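KLTH0A00704p (Lachancea thermotolerans, PDB 4J2G) acts in autophagy as an Atg13 family member, its HORMA domain, the part modelled here, being linked to PI 3-kinase recruitment. Local coordinates at residues L89-Y94 against T204-G209; E130-Q135 against T173-L178; S181-R186 against C267-N272. The protein carries 1 engineered substitution. All blocks are in the same frame, centred on the assembly; numbering follows the deposited sequence.

Interaction 1. Residues L89-Y94 against T204-G209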
loop_
_atom_site.group_PDB
_atom_site.type_symbol
_atom_site.label_atom_id
_atom_site.label_comp_id
_atom_site.label_asym_id
_atom_site.label_seq_id
_atom_site.Cartn_x
_atom_site.Cartn_y
_atom_site.Cartn_z
ATOM N N LEU A 89 -2.749 1.344 10.697
ATOM C CA LEU A 89 -3.521 1.031 9.490
ATOM C C LEU A 89 -2.594 0.617 8.353
ATOM O O LEU A 89 -1.776 1.399 7.889
ATOM C CB LEU A 89 -4.410 2.214 9.097
ATOM C CG LEU A 89 -5.376 2.407 7.865
ATOM C CD1 LEU A 89 -5.398 1.363 6.802
ATOM C CD2 LEU A 89 -6.809 2.644 8.322
ATOM N N VAL A 90 -2.732 -0.655 7.955
ATOM C CA VAL A 90 -1.957 -1.287 6.922
ATOM C C VAL A 90 -2.782 -1.512 5.673
ATOM O O VAL A 90 -3.917 -1.947 5.742
ATOM C CB VAL A 90 -1.292 -2.554 7.464
ATOM C CG1 VAL A 90 -0.604 -3.427 6.352
ATOM C CG2 VAL A 90 -0.264 -2.070 8.458
ATOM N N ILE A 91 -2.230 -1.115 4.520
ATOM C CA ILE A 91 -2.903 -1.349 3.230
ATOM C C ILE A 91 -1.997 -2.143 2.280
ATOM O O ILE A 91 -0.883 -1.749 2.052
ATOM C CB ILE A 91 -3.345 -0.061 2.572
ATOM C CG1 ILE A 91 -4.386 0.633 3.480
ATOM C CG2 ILE A 91 -4.038 -0.322 1.221
ATOM C CD1 ILE A 91 -4.773 2.008 2.992
ATOM N N GLU A 92 -2.484 -3.260 1.762
ATOM C CA GLU A 92 -1.697 -4.030 0.786
ATOM C C GLU A 92 -2.323 -3.836 -0.603
ATOM O O GLU A 92 -3.511 -3.821 -0.723
ATOM C CB GLU A 92 -1.742 -5.467 1.163
ATOM C CG GLU A 92 -0.950 -5.777 2.448
ATOM C CD GLU A 92 -0.799 -7.323 2.646
ATOM O OE1 GLU A 92 -1.670 -8.083 2.169
ATOM O OE2 GLU A 92 0.190 -7.758 3.240
ATOM N N THR A 93 -1.507 -3.627 -1.634
ATOM C CA THR A 93 -1.977 -3.450 -2.997
ATOM C C THR A 93 -1.347 -4.620 -3.705
ATOM O O THR A 93 -0.152 -4.867 -3.560
ATOM C CB THR A 93 -1.484 -2.145 -3.617
ATOM O OG1 THR A 93 -2.119 -1.025 -2.950
ATOM C CG2 THR A 93 -1.861 -2.054 -5.138
ATOM N N TYR A 94 -2.150 -5.360 -4.458
ATOM C CA TYR A 94 -1.592 -6.556 -5.123
ATOM C C TYR A 94 -2.145 -6.741 -6.517
ATOM O O TYR A 94 -3.171 -6.184 -6.844
ATOM C CB TYR A 94 -1.856 -7.814 -4.278
ATOM C CG TYR A 94 -3.329 -7.936 -3.931
ATOM C CD1 TYR A 94 -3.830 -7.431 -2.739
ATOM C CD2 TYR A 94 -4.214 -8.514 -4.810
ATOM C CE1 TYR A 94 -5.175 -7.487 -2.448
ATOM C CE2 TYR A 94 -5.557 -8.608 -4.504
ATOM C CZ TYR A 94 -6.024 -8.112 -3.309
ATOM O OH TYR A 94 -7.379 -8.190 -3.033
ATOM N N THR A 204 -6.851 -4.233 -3.194
ATOM C CA THR A 204 -6.260 -3.750 -1.969
ATOM C C THR A 204 -7.004 -4.381 -0.852
ATOM O O THR A 204 -8.089 -4.851 -1.060
ATOM C CB THR A 204 -6.459 -2.230 -1.776
ATOM O OG1 THR A 204 -7.836 -1.929 -1.952
ATOM C CG2 THR A 204 -5.670 -1.501 -2.837
ATOM N N ARG A 205 -6.445 -4.293 0.343
ATOM C CA ARG A 205 -6.907 -4.981 1.514
ATOM C C ARG A 205 -6.365 -4.081 2.598
ATOM O O ARG A 205 -5.219 -3.647 2.536
ATOM C CB ARG A 205 -6.202 -6.351 1.581
ATOM C CG ARG A 205 -6.274 -7.089 2.871
ATOM C CD ARG A 205 -5.580 -8.469 2.800
ATOM N NE ARG A 205 -5.288 -8.838 1.423
ATOM C CZ ARG A 205 -5.656 -9.988 0.883
ATOM N NH1 ARG A 205 -6.334 -10.864 1.623
ATOM N NH2 ARG A 205 -5.338 -10.287 -0.373
ATOM N N ILE A 206 -7.205 -3.802 3.571
ATOM C CA ILE A 206 -6.862 -3.032 4.723
ATOM C C ILE A 206 -6.727 -4.000 5.841
ATOM O O ILE A 206 -7.487 -4.912 5.926
ATOM C CB ILE A 206 -8.002 -2.078 5.038
ATOM C CG1 ILE A 206 -8.093 -1.047 3.912
ATOM C CG2 ILE A 206 -7.802 -1.500 6.409
ATOM C CD1 ILE A 206 -9.350 -0.170 3.887
ATOM N N LEU A 207 -5.721 -3.806 6.676
ATOM C CA LEU A 207 -5.363 -4.685 7.775
ATOM C C LEU A 207 -5.046 -3.830 9.008
ATOM O O LEU A 207 -4.513 -2.671 8.904
ATOM C CB LEU A 207 -4.093 -5.441 7.495
ATOM C CG LEU A 207 -4.176 -6.405 6.296
ATOM C CD1 LEU A 207 -2.818 -6.992 5.949
ATOM C CD2 LEU A 207 -5.195 -7.486 6.596
ATOM N N ASP A 208 -5.377 -4.387 10.177
ATOM C CA ASP A 208 -4.918 -3.825 11.464
ATOM C C ASP A 208 -3.451 -4.236 11.609
ATOM O O ASP A 208 -3.115 -5.413 11.679
ATOM C CB ASP A 208 -5.774 -4.360 12.589
ATOM C CG ASP A 208 -5.340 -3.874 13.976
ATOM O OD1 ASP A 208 -4.125 -3.622 14.230
ATOM O OD2 ASP A 208 -6.268 -3.773 14.823
ATOM N N GLY A 209 -2.557 -3.264 11.587
ATOM C CA GLY A 209 -1.146 -3.612 11.608
ATOM C C GLY A 209 -0.496 -3.955 12.949
ATOM O O GLY A 209 0.705 -4.209 12.994
#
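V90 and L207 face each other as a hydrogen-bonded pair where strand 201-208 joins the main antiparallel sheet of the HORMA domain as an edge strand beside strand 89-96. V90 N reaches L207 O at 2.9 Å, and L207 N returns to V90 O. E92 N to R205 O, also 2.9 Å, repeats the pattern, but the reply from R205 N to E92 O is weak. L89, I91 and I206 turn to the opposite face, where I206 packs against helices 18-39 and 70-78; there L89 CD1 meets I206 CG2 at 3.8 Å. E92 can be followed outward. E92 CB lies by R205 O, CG and then CD pass across L207 CD1 at a slant, with E92 CD 3.9 Å from that methyl, and E92 OE1 stands 3.8 Å from R205 NE in a long salt bridge. That bridge is charge alone, since OE1 sits well out of the guanidinium plane; OE1 also pairs with R218, and OE2 with R131. In Y94, CG lies between the backbone N and the carbonyl carbon (chi1 53°), swinging the ring back to R205, with Y94 CE1 3.5 Å from R205 NH2. A serine here would probably leave the R205 guanidinium freer to turn, held chiefly by its salt bridge to E126. Just past the end of strand 201-208, G209 CA rests 3.6 Å from V90 CG2.

Interaction 2. Residues E130-Q135 against T173-L178. With SO4 (sulfate ion), chain C.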
loop_
_atom_site.group_PDB
_atom_site.type_symbol
_atom_site.label_atom_id
_atom_site.label_comp_id
_atom_site.label_asym_id
_atom_site.label_seq_id
_atom_site.Cartn_x
_atom_site.Cartn_y
_atom_site.Cartn_z
ATOM N N GLU A 130 2.499 -3.056 -3.172
ATOM C CA GLU A 130 2.724 -1.923 -2.291
ATOM C C GLU A 130 2.239 -2.296 -0.923
ATOM O O GLU A 130 1.231 -3.017 -0.788
ATOM C CB GLU A 130 1.878 -0.699 -2.663
ATOM C CG GLU A 130 1.977 -0.222 -4.097
ATOM C CD GLU A 130 0.944 0.918 -4.416
ATOM O OE1 GLU A 130 -0.241 0.978 -3.880
ATOM O OE2 GLU A 130 1.333 1.746 -5.257
ATOM N N ARG A 131 2.896 -1.756 0.092
ATOM C CA ARG A 131 2.307 -1.887 1.436
ATOM C C ARG A 131 2.427 -0.574 2.171
ATOM O O ARG A 131 3.527 -0.112 2.397
ATOM C CB ARG A 131 2.940 -3.005 2.237
ATOM C CG ARG A 131 2.228 -3.309 3.567
ATOM C CD ARG A 131 2.969 -4.459 4.295
ATOM N NE ARG A 131 2.622 -5.783 3.753
ATOM C CZ ARG A 131 3.496 -6.696 3.308
ATOM N NH1 ARG A 131 4.798 -6.473 3.314
ATOM N NH2 ARG A 131 3.052 -7.872 2.873
ATOM N N TRP A 132 1.282 -0.014 2.540
ATOM C CA TRP A 132 1.203 1.329 3.181
ATOM C C TRP A 132 1.007 1.094 4.653
ATOM O O TRP A 132 0.403 0.098 5.071
ATOM C CB TRP A 132 -0.039 2.075 2.674
ATOM C CG TRP A 132 -0.030 2.420 1.238
ATOM C CD1 TRP A 132 -0.358 1.571 0.164
ATOM C CD2 TRP A 132 0.283 3.680 0.668
ATOM N NE1 TRP A 132 -0.208 2.248 -1.006
ATOM C CE2 TRP A 132 0.129 3.551 -0.739
ATOM C CE3 TRP A 132 0.690 4.927 1.208
ATOM C CZ2 TRP A 132 0.349 4.611 -1.631
ATOM C CZ3 TRP A 132 0.910 5.960 0.344
ATOM C CH2 TRP A 132 0.755 5.802 -1.089
ATOM N N LEU A 133 1.488 2.020 5.446
ATOM C CA LEU A 133 1.319 1.962 6.890
ATOM C C LEU A 133 1.014 3.415 7.302
ATOM O O LEU A 133 1.779 4.302 6.971
ATOM C CB LEU A 133 2.656 1.650 7.515
ATOM C CG LEU A 133 2.677 1.757 9.048
ATOM C CD1 LEU A 133 1.691 0.796 9.747
ATOM C CD2 LEU A 133 4.071 1.634 9.653
ATOM N N ILE A 134 -0.085 3.617 8.006
ATOM C CA ILE A 134 -0.510 4.931 8.547
ATOM C C ILE A 134 -0.689 4.638 10.028
ATOM O O ILE A 134 -1.238 3.556 10.425
ATOM C CB ILE A 134 -1.857 5.337 7.943
ATOM C CG1 ILE A 134 -1.742 5.318 6.399
ATOM C CG2 ILE A 134 -2.312 6.708 8.473
ATOM C CD1 ILE A 134 -3.087 5.213 5.711
ATOM N N GLN A 135 -0.130 5.523 10.829
ATOM C CA GLN A 135 0.122 5.302 12.251
ATOM C C GLN A 135 0.165 6.630 13.003
ATOM O O GLN A 135 0.580 7.658 12.425
ATOM C CB GLN A 135 1.582 4.945 12.324
ATOM C CG GLN A 135 1.881 3.631 12.911
ATOM C CD GLN A 135 3.365 3.408 12.841
ATOM O OE1 GLN A 135 4.119 4.220 12.253
ATOM N NE2 GLN A 135 3.800 2.296 13.417
ATOM N N THR A 173 -1.258 13.061 -4.690
ATOM C CA THR A 173 -0.280 13.088 -5.742
ATOM C C THR A 173 0.661 11.909 -5.644
ATOM O O THR A 173 1.060 11.364 -6.665
ATOM C CB THR A 173 0.520 14.361 -5.677
ATOM O OG1 THR A 173 -0.423 15.448 -5.632
ATOM C CG2 THR A 173 1.353 14.481 -6.899
ATOM N N LEU A 174 1.041 11.523 -4.434
ATOM C CA LEU A 174 2.004 10.475 -4.349
ATOM C C LEU A 174 1.374 9.187 -4.874
ATOM O O LEU A 174 2.023 8.460 -5.582
ATOM C CB LEU A 174 2.504 10.307 -2.939
ATOM C CG LEU A 174 3.363 9.154 -2.495
ATOM C CD1 LEU A 174 3.482 9.258 -1.015
ATOM C CD2 LEU A 174 2.601 7.862 -2.690
ATOM N N VAL A 175 0.118 8.947 -4.562
ATOM C CA VAL A 175 -0.535 7.716 -4.983
ATOM C C VAL A 175 -0.524 7.649 -6.505
ATOM O O VAL A 175 -0.210 6.589 -7.057
ATOM C CB VAL A 175 -1.996 7.652 -4.553
ATOM C CG1 VAL A 175 -2.625 6.388 -5.126
ATOM C CG2 VAL A 175 -2.087 7.624 -3.034
ATOM N N GLY A 176 -0.813 8.771 -7.187
ATOM C CA GLY A 176 -0.910 8.657 -8.590
ATOM C C GLY A 176 0.449 8.385 -9.213
ATOM O O GLY A 176 0.504 7.911 -10.317
ATOM N N LEU A 177 1.551 8.740 -8.548
ATOM C CA LEU A 177 2.872 8.561 -9.139
ATOM C C LEU A 177 3.523 7.176 -8.934
ATOM O O LEU A 177 4.638 6.914 -9.404
ATOM C CB LEU A 177 3.862 9.530 -8.541
ATOM C CG LEU A 177 3.534 11.012 -8.589
ATOM C CD1 LEU A 177 4.519 11.652 -7.615
ATOM C CD2 LEU A 177 3.690 11.572 -10.008
ATOM N N LEU A 178 2.938 6.299 -8.171
ATOM C CA LEU A 178 3.713 5.105 -7.943
ATOM C C LEU A 178 3.649 4.150 -9.146
ATOM O O LEU A 178 2.751 4.230 -9.907
ATOM C CB LEU A 178 3.204 4.411 -6.695
ATOM C CG LEU A 178 3.558 5.283 -5.469
ATOM C CD1 LEU A 178 2.926 4.597 -4.293
ATOM C CD2 LEU A 178 5.057 5.481 -5.238
HETATM S S SO4 C . 5.983 -9.875 2.251
HETATM O O1 SO4 C . 6.490 -9.109 3.370
HETATM O O2 SO4 C . 7.212 -10.255 1.541
HETATM O O3 SO4 C . 5.227 -11.126 2.486
HETATM O O4 SO4 C . 5.037 -9.004 1.525
#
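W132 and L178 meet in the buried layer of the HORMA domain where the end of helix 158-177 and the residue after it pack on the central strand 126-136. The contact between the two is mainly apolar: W132 CZ2 lies 3.7 Å from L178 CD1, and W132 CH2 is 3.9 Å from V175 CG2. L174 CD2 comes to the indole edge near the ring plane, modelled too close to CH2 for its exact spacing to be trusted. With CG anti to the carbonyl carbon (chi1 -65°), W132 sends its six-membered ring off the strand toward the helix end. Separately, a polar atom touches a methyl: E130 OE2 lies in van der Waals contact with L178 CD1, 3.4 Å away. One hydrogen bond is made within the strand: W132 NE1 points almost straight at E130 OE1 (3.1 Å, 171°), in the plane of the indole but from well above the carboxylate plane, which, with the packing, limits the ring's rotation. The same OE1 is also hydrogen-bonded to T93 OG1, so this buried acid is gripped from two residues. Charge gathers on the sheet's other side, where R131 holds a sulfate, probably from the crystallisation liquor, that backbone N atoms of L221 and S222 also bind. R131 NH2 reaches sulfate O4 at 2.7 Å, and R131 NH1 reaches sulfate O1 at 3.1 Å.

Interaction 3. Residues S181-R186 against C267-N272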
loop_
_atom_site.group_PDB
_atom_site.type_symbol
_atom_site.label_atom_id
_atom_site.label_comp_id
_atom_site.label_asym_id
_atom_site.label_seq_id
_atom_site.Cartn_x
_atom_site.Cartn_y
_atom_site.Cartn_z
ATOM N N SER A 181 0.428 2.467 -10.210
ATOM C CA SER A 181 -0.561 3.317 -10.926
ATOM C C SER A 181 -0.319 3.212 -12.415
ATOM O O SER A 181 -1.262 3.217 -13.213
ATOM C CB SER A 181 -0.468 4.830 -10.537
ATOM O OG SER A 181 -0.772 4.951 -9.176
ATOM N N GLU A 182 0.951 3.068 -12.774
ATOM C CA GLU A 182 1.329 2.946 -14.176
ATOM C C GLU A 182 0.762 1.589 -14.688
ATOM O O GLU A 182 0.110 1.518 -15.712
ATOM C CB GLU A 182 2.857 3.191 -14.289
ATOM C CG GLU A 182 3.567 2.635 -15.509
ATOM C CD GLU A 182 3.010 3.135 -16.827
ATOM O OE1 GLU A 182 2.396 2.324 -17.559
ATOM O OE2 GLU A 182 3.189 4.333 -17.143
ATOM N N LEU A 183 0.837 0.549 -13.869
ATOM C CA LEU A 183 0.173 -0.743 -14.201
ATOM C C LEU A 183 -1.361 -0.603 -14.275
ATOM O O LEU A 183 -1.983 -1.160 -15.185
ATOM C CB LEU A 183 0.540 -1.855 -13.199
ATOM C CG LEU A 183 -0.231 -3.191 -13.434
ATOM C CD1 LEU A 183 0.149 -3.803 -14.774
ATOM C CD2 LEU A 183 0.149 -4.176 -12.332
ATOM N N GLN A 184 -1.974 0.113 -13.312
ATOM C CA GLN A 184 -3.410 0.360 -13.340
ATOM C C GLN A 184 -3.775 1.064 -14.692
ATOM O O GLN A 184 -4.639 0.579 -15.442
ATOM C CB GLN A 184 -3.814 1.182 -12.112
ATOM C CG GLN A 184 -5.256 1.720 -12.032
ATOM C CD GLN A 184 -6.314 0.652 -11.686
ATOM O OE1 GLN A 184 -6.010 -0.532 -11.492
ATOM N NE2 GLN A 184 -7.566 1.082 -11.610
ATOM N N ALA A 185 -3.085 2.162 -15.027
ATOM C CA ALA A 185 -3.309 2.821 -16.318
ATOM C C ALA A 185 -3.391 1.776 -17.451
ATOM O O ALA A 185 -4.343 1.737 -18.207
ATOM C CB ALA A 185 -2.198 3.782 -16.613
ATOM N N ARG A 186 -2.383 0.937 -17.577
ATOM C CA ARG A 186 -2.371 -0.004 -18.700
ATOM C C ARG A 186 -3.457 -1.057 -18.608
ATOM O O ARG A 186 -3.913 -1.537 -19.598
ATOM C CB ARG A 186 -0.958 -0.548 -18.960
ATOM C CG ARG A 186 -0.765 -2.041 -19.161
ATOM C CD ARG A 186 0.698 -2.226 -19.537
ATOM N NE ARG A 186 1.439 -1.020 -19.135
ATOM C CZ ARG A 186 2.606 -0.619 -19.643
ATOM N NH1 ARG A 186 3.225 -1.330 -20.594
ATOM N NH2 ARG A 186 3.160 0.505 -19.192
ATOM N N CYS A 267 6.786 -2.871 -12.043
ATOM C CA CYS A 267 5.426 -3.386 -12.159
ATOM C C CYS A 267 5.057 -3.580 -13.634
ATOM O O CYS A 267 3.903 -3.612 -13.988
ATOM C CB CYS A 267 4.443 -2.366 -11.578
ATOM S SG CYS A 267 4.542 -2.150 -9.807
ATOM N N ASP A 268 6.031 -3.665 -14.524
ATOM C CA ASP A 268 5.631 -3.813 -15.917
ATOM C C ASP A 268 5.352 -5.320 -16.157
ATOM O O ASP A 268 6.164 -5.959 -16.734
ATOM C CB ASP A 268 6.742 -3.266 -16.825
ATOM C CG ASP A 268 6.359 -3.279 -18.320
ATOM O OD1 ASP A 268 5.192 -3.460 -18.673
ATOM O OD2 ASP A 268 7.246 -3.095 -19.152
ATOM N N PHE A 269 4.274 -5.845 -15.564
ATOM C CA PHE A 269 3.786 -7.243 -15.682
ATOM C C PHE A 269 3.007 -7.536 -16.966
ATOM O O PHE A 269 2.359 -6.637 -17.501
ATOM C CB PHE A 269 2.869 -7.580 -14.502
ATOM C CG PHE A 269 3.594 -7.697 -13.197
ATOM C CD1 PHE A 269 4.283 -8.871 -12.852
ATOM C CD2 PHE A 269 3.615 -6.628 -12.299
ATOM C CE1 PHE A 269 4.975 -8.982 -11.627
ATOM C CE2 PHE A 269 4.293 -6.737 -11.061
ATOM C CZ PHE A 269 4.993 -7.908 -10.727
ATOM N N HIS A 270 3.081 -8.788 -17.440
ATOM C CA HIS A 270 2.482 -9.208 -18.698
ATOM C C HIS A 270 1.886 -10.591 -18.474
ATOM O O HIS A 270 2.307 -11.375 -17.611
ATOM C CB HIS A 270 3.494 -9.155 -19.869
ATOM C CG HIS A 270 3.921 -7.760 -20.211
ATOM N ND1 HIS A 270 3.064 -6.837 -20.768
ATOM C CD2 HIS A 270 5.070 -7.089 -19.962
ATOM C CE1 HIS A 270 3.684 -5.677 -20.911
ATOM N NE2 HIS A 270 4.908 -5.805 -20.441
ATOM N N VAL A 271 0.828 -10.860 -19.187
ATOM C CA VAL A 271 0.201 -12.167 -19.078
ATOM C C VAL A 271 0.135 -12.766 -20.493
ATOM O O VAL A 271 -0.284 -12.113 -21.446
ATOM C CB VAL A 271 -1.169 -12.087 -18.412
ATOM C CG1 VAL A 271 -1.615 -13.470 -17.992
ATOM C CG2 VAL A 271 -1.102 -11.200 -17.163
ATOM N N ASN A 272 0.629 -13.988 -20.639
ATOM C CA ASN A 272 0.609 -14.618 -21.944
ATOM C C ASN A 272 0.041 -16.021 -22.005
ATOM O O ASN A 272 0.571 -16.898 -21.345
ATOM C CB ASN A 272 1.982 -14.521 -22.571
ATOM C CG ASN A 272 2.202 -13.163 -23.197
ATOM O OD1 ASN A 272 1.605 -12.853 -24.226
ATOM N ND2 ASN A 272 3.015 -12.327 -22.563
#
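L183 and R186, one turn apart on helix 179-187, make the contact with residues 267-270 near the C-terminal end of the modelled chain. The segment begins at S181, whose OG is hydrogen-bonded back to V175 O. E182 then serves R186 from within the helix: R186 NH2 donates to E182 OE1 at 2.6 Å, with the oxygen lying in the guanidinium plane. L183 is the apolar part. Its CG stands anti to the backbone N (chi1 175°), and the branch lies against the C267 backbone, L183 CD1 3.8 Å from C267 O, while L183 CD2 comes within 4.2 Å of F269 CD2. R186 brings the charge. D268 OD1 sits over one face of its guanidinium, 3.5 Å from R186 NH1, with the two planes 55° apart; because OD1 lies well out of the guanidinium plane, the pairing is by charge alone and no N-H points at that oxygen. E182, R186 and D268 thus make one salt-bridge network, with D268 at the centre of an inverse gamma turn. The helix rests on L202 of strand 201-208 through L183; F269 reaches I127 and L129 of strand 126-136, and strand 268-271 pairs with strand 105-109 at one edge of the small three-stranded sheet.

Interactions 1 and 2 belong to one sheet: strands 89-96 and 126-136 are neighbours, tied by backbone bonds such as I91 O to W132 N, and the centres of the two contacts are about 11 Å apart. Interaction 1 is largely backbone pairing at the sheet's edge, partly buried, whereas interaction 2 is wholly buried side-chain packing between sheet and helix. Interaction 3 lies further out, its centre about 16 Å from the centre of the chain, mixing an apolar leucine with surface ion pairs. It meets interaction 2 at the junction of helices 158-177 and 179-187, but does not touch interaction 1, although both use strand 201-208, interaction 3 through L202. Arginine-acid pairs flank strand pairing in 1 and bridge helix to strand in 3.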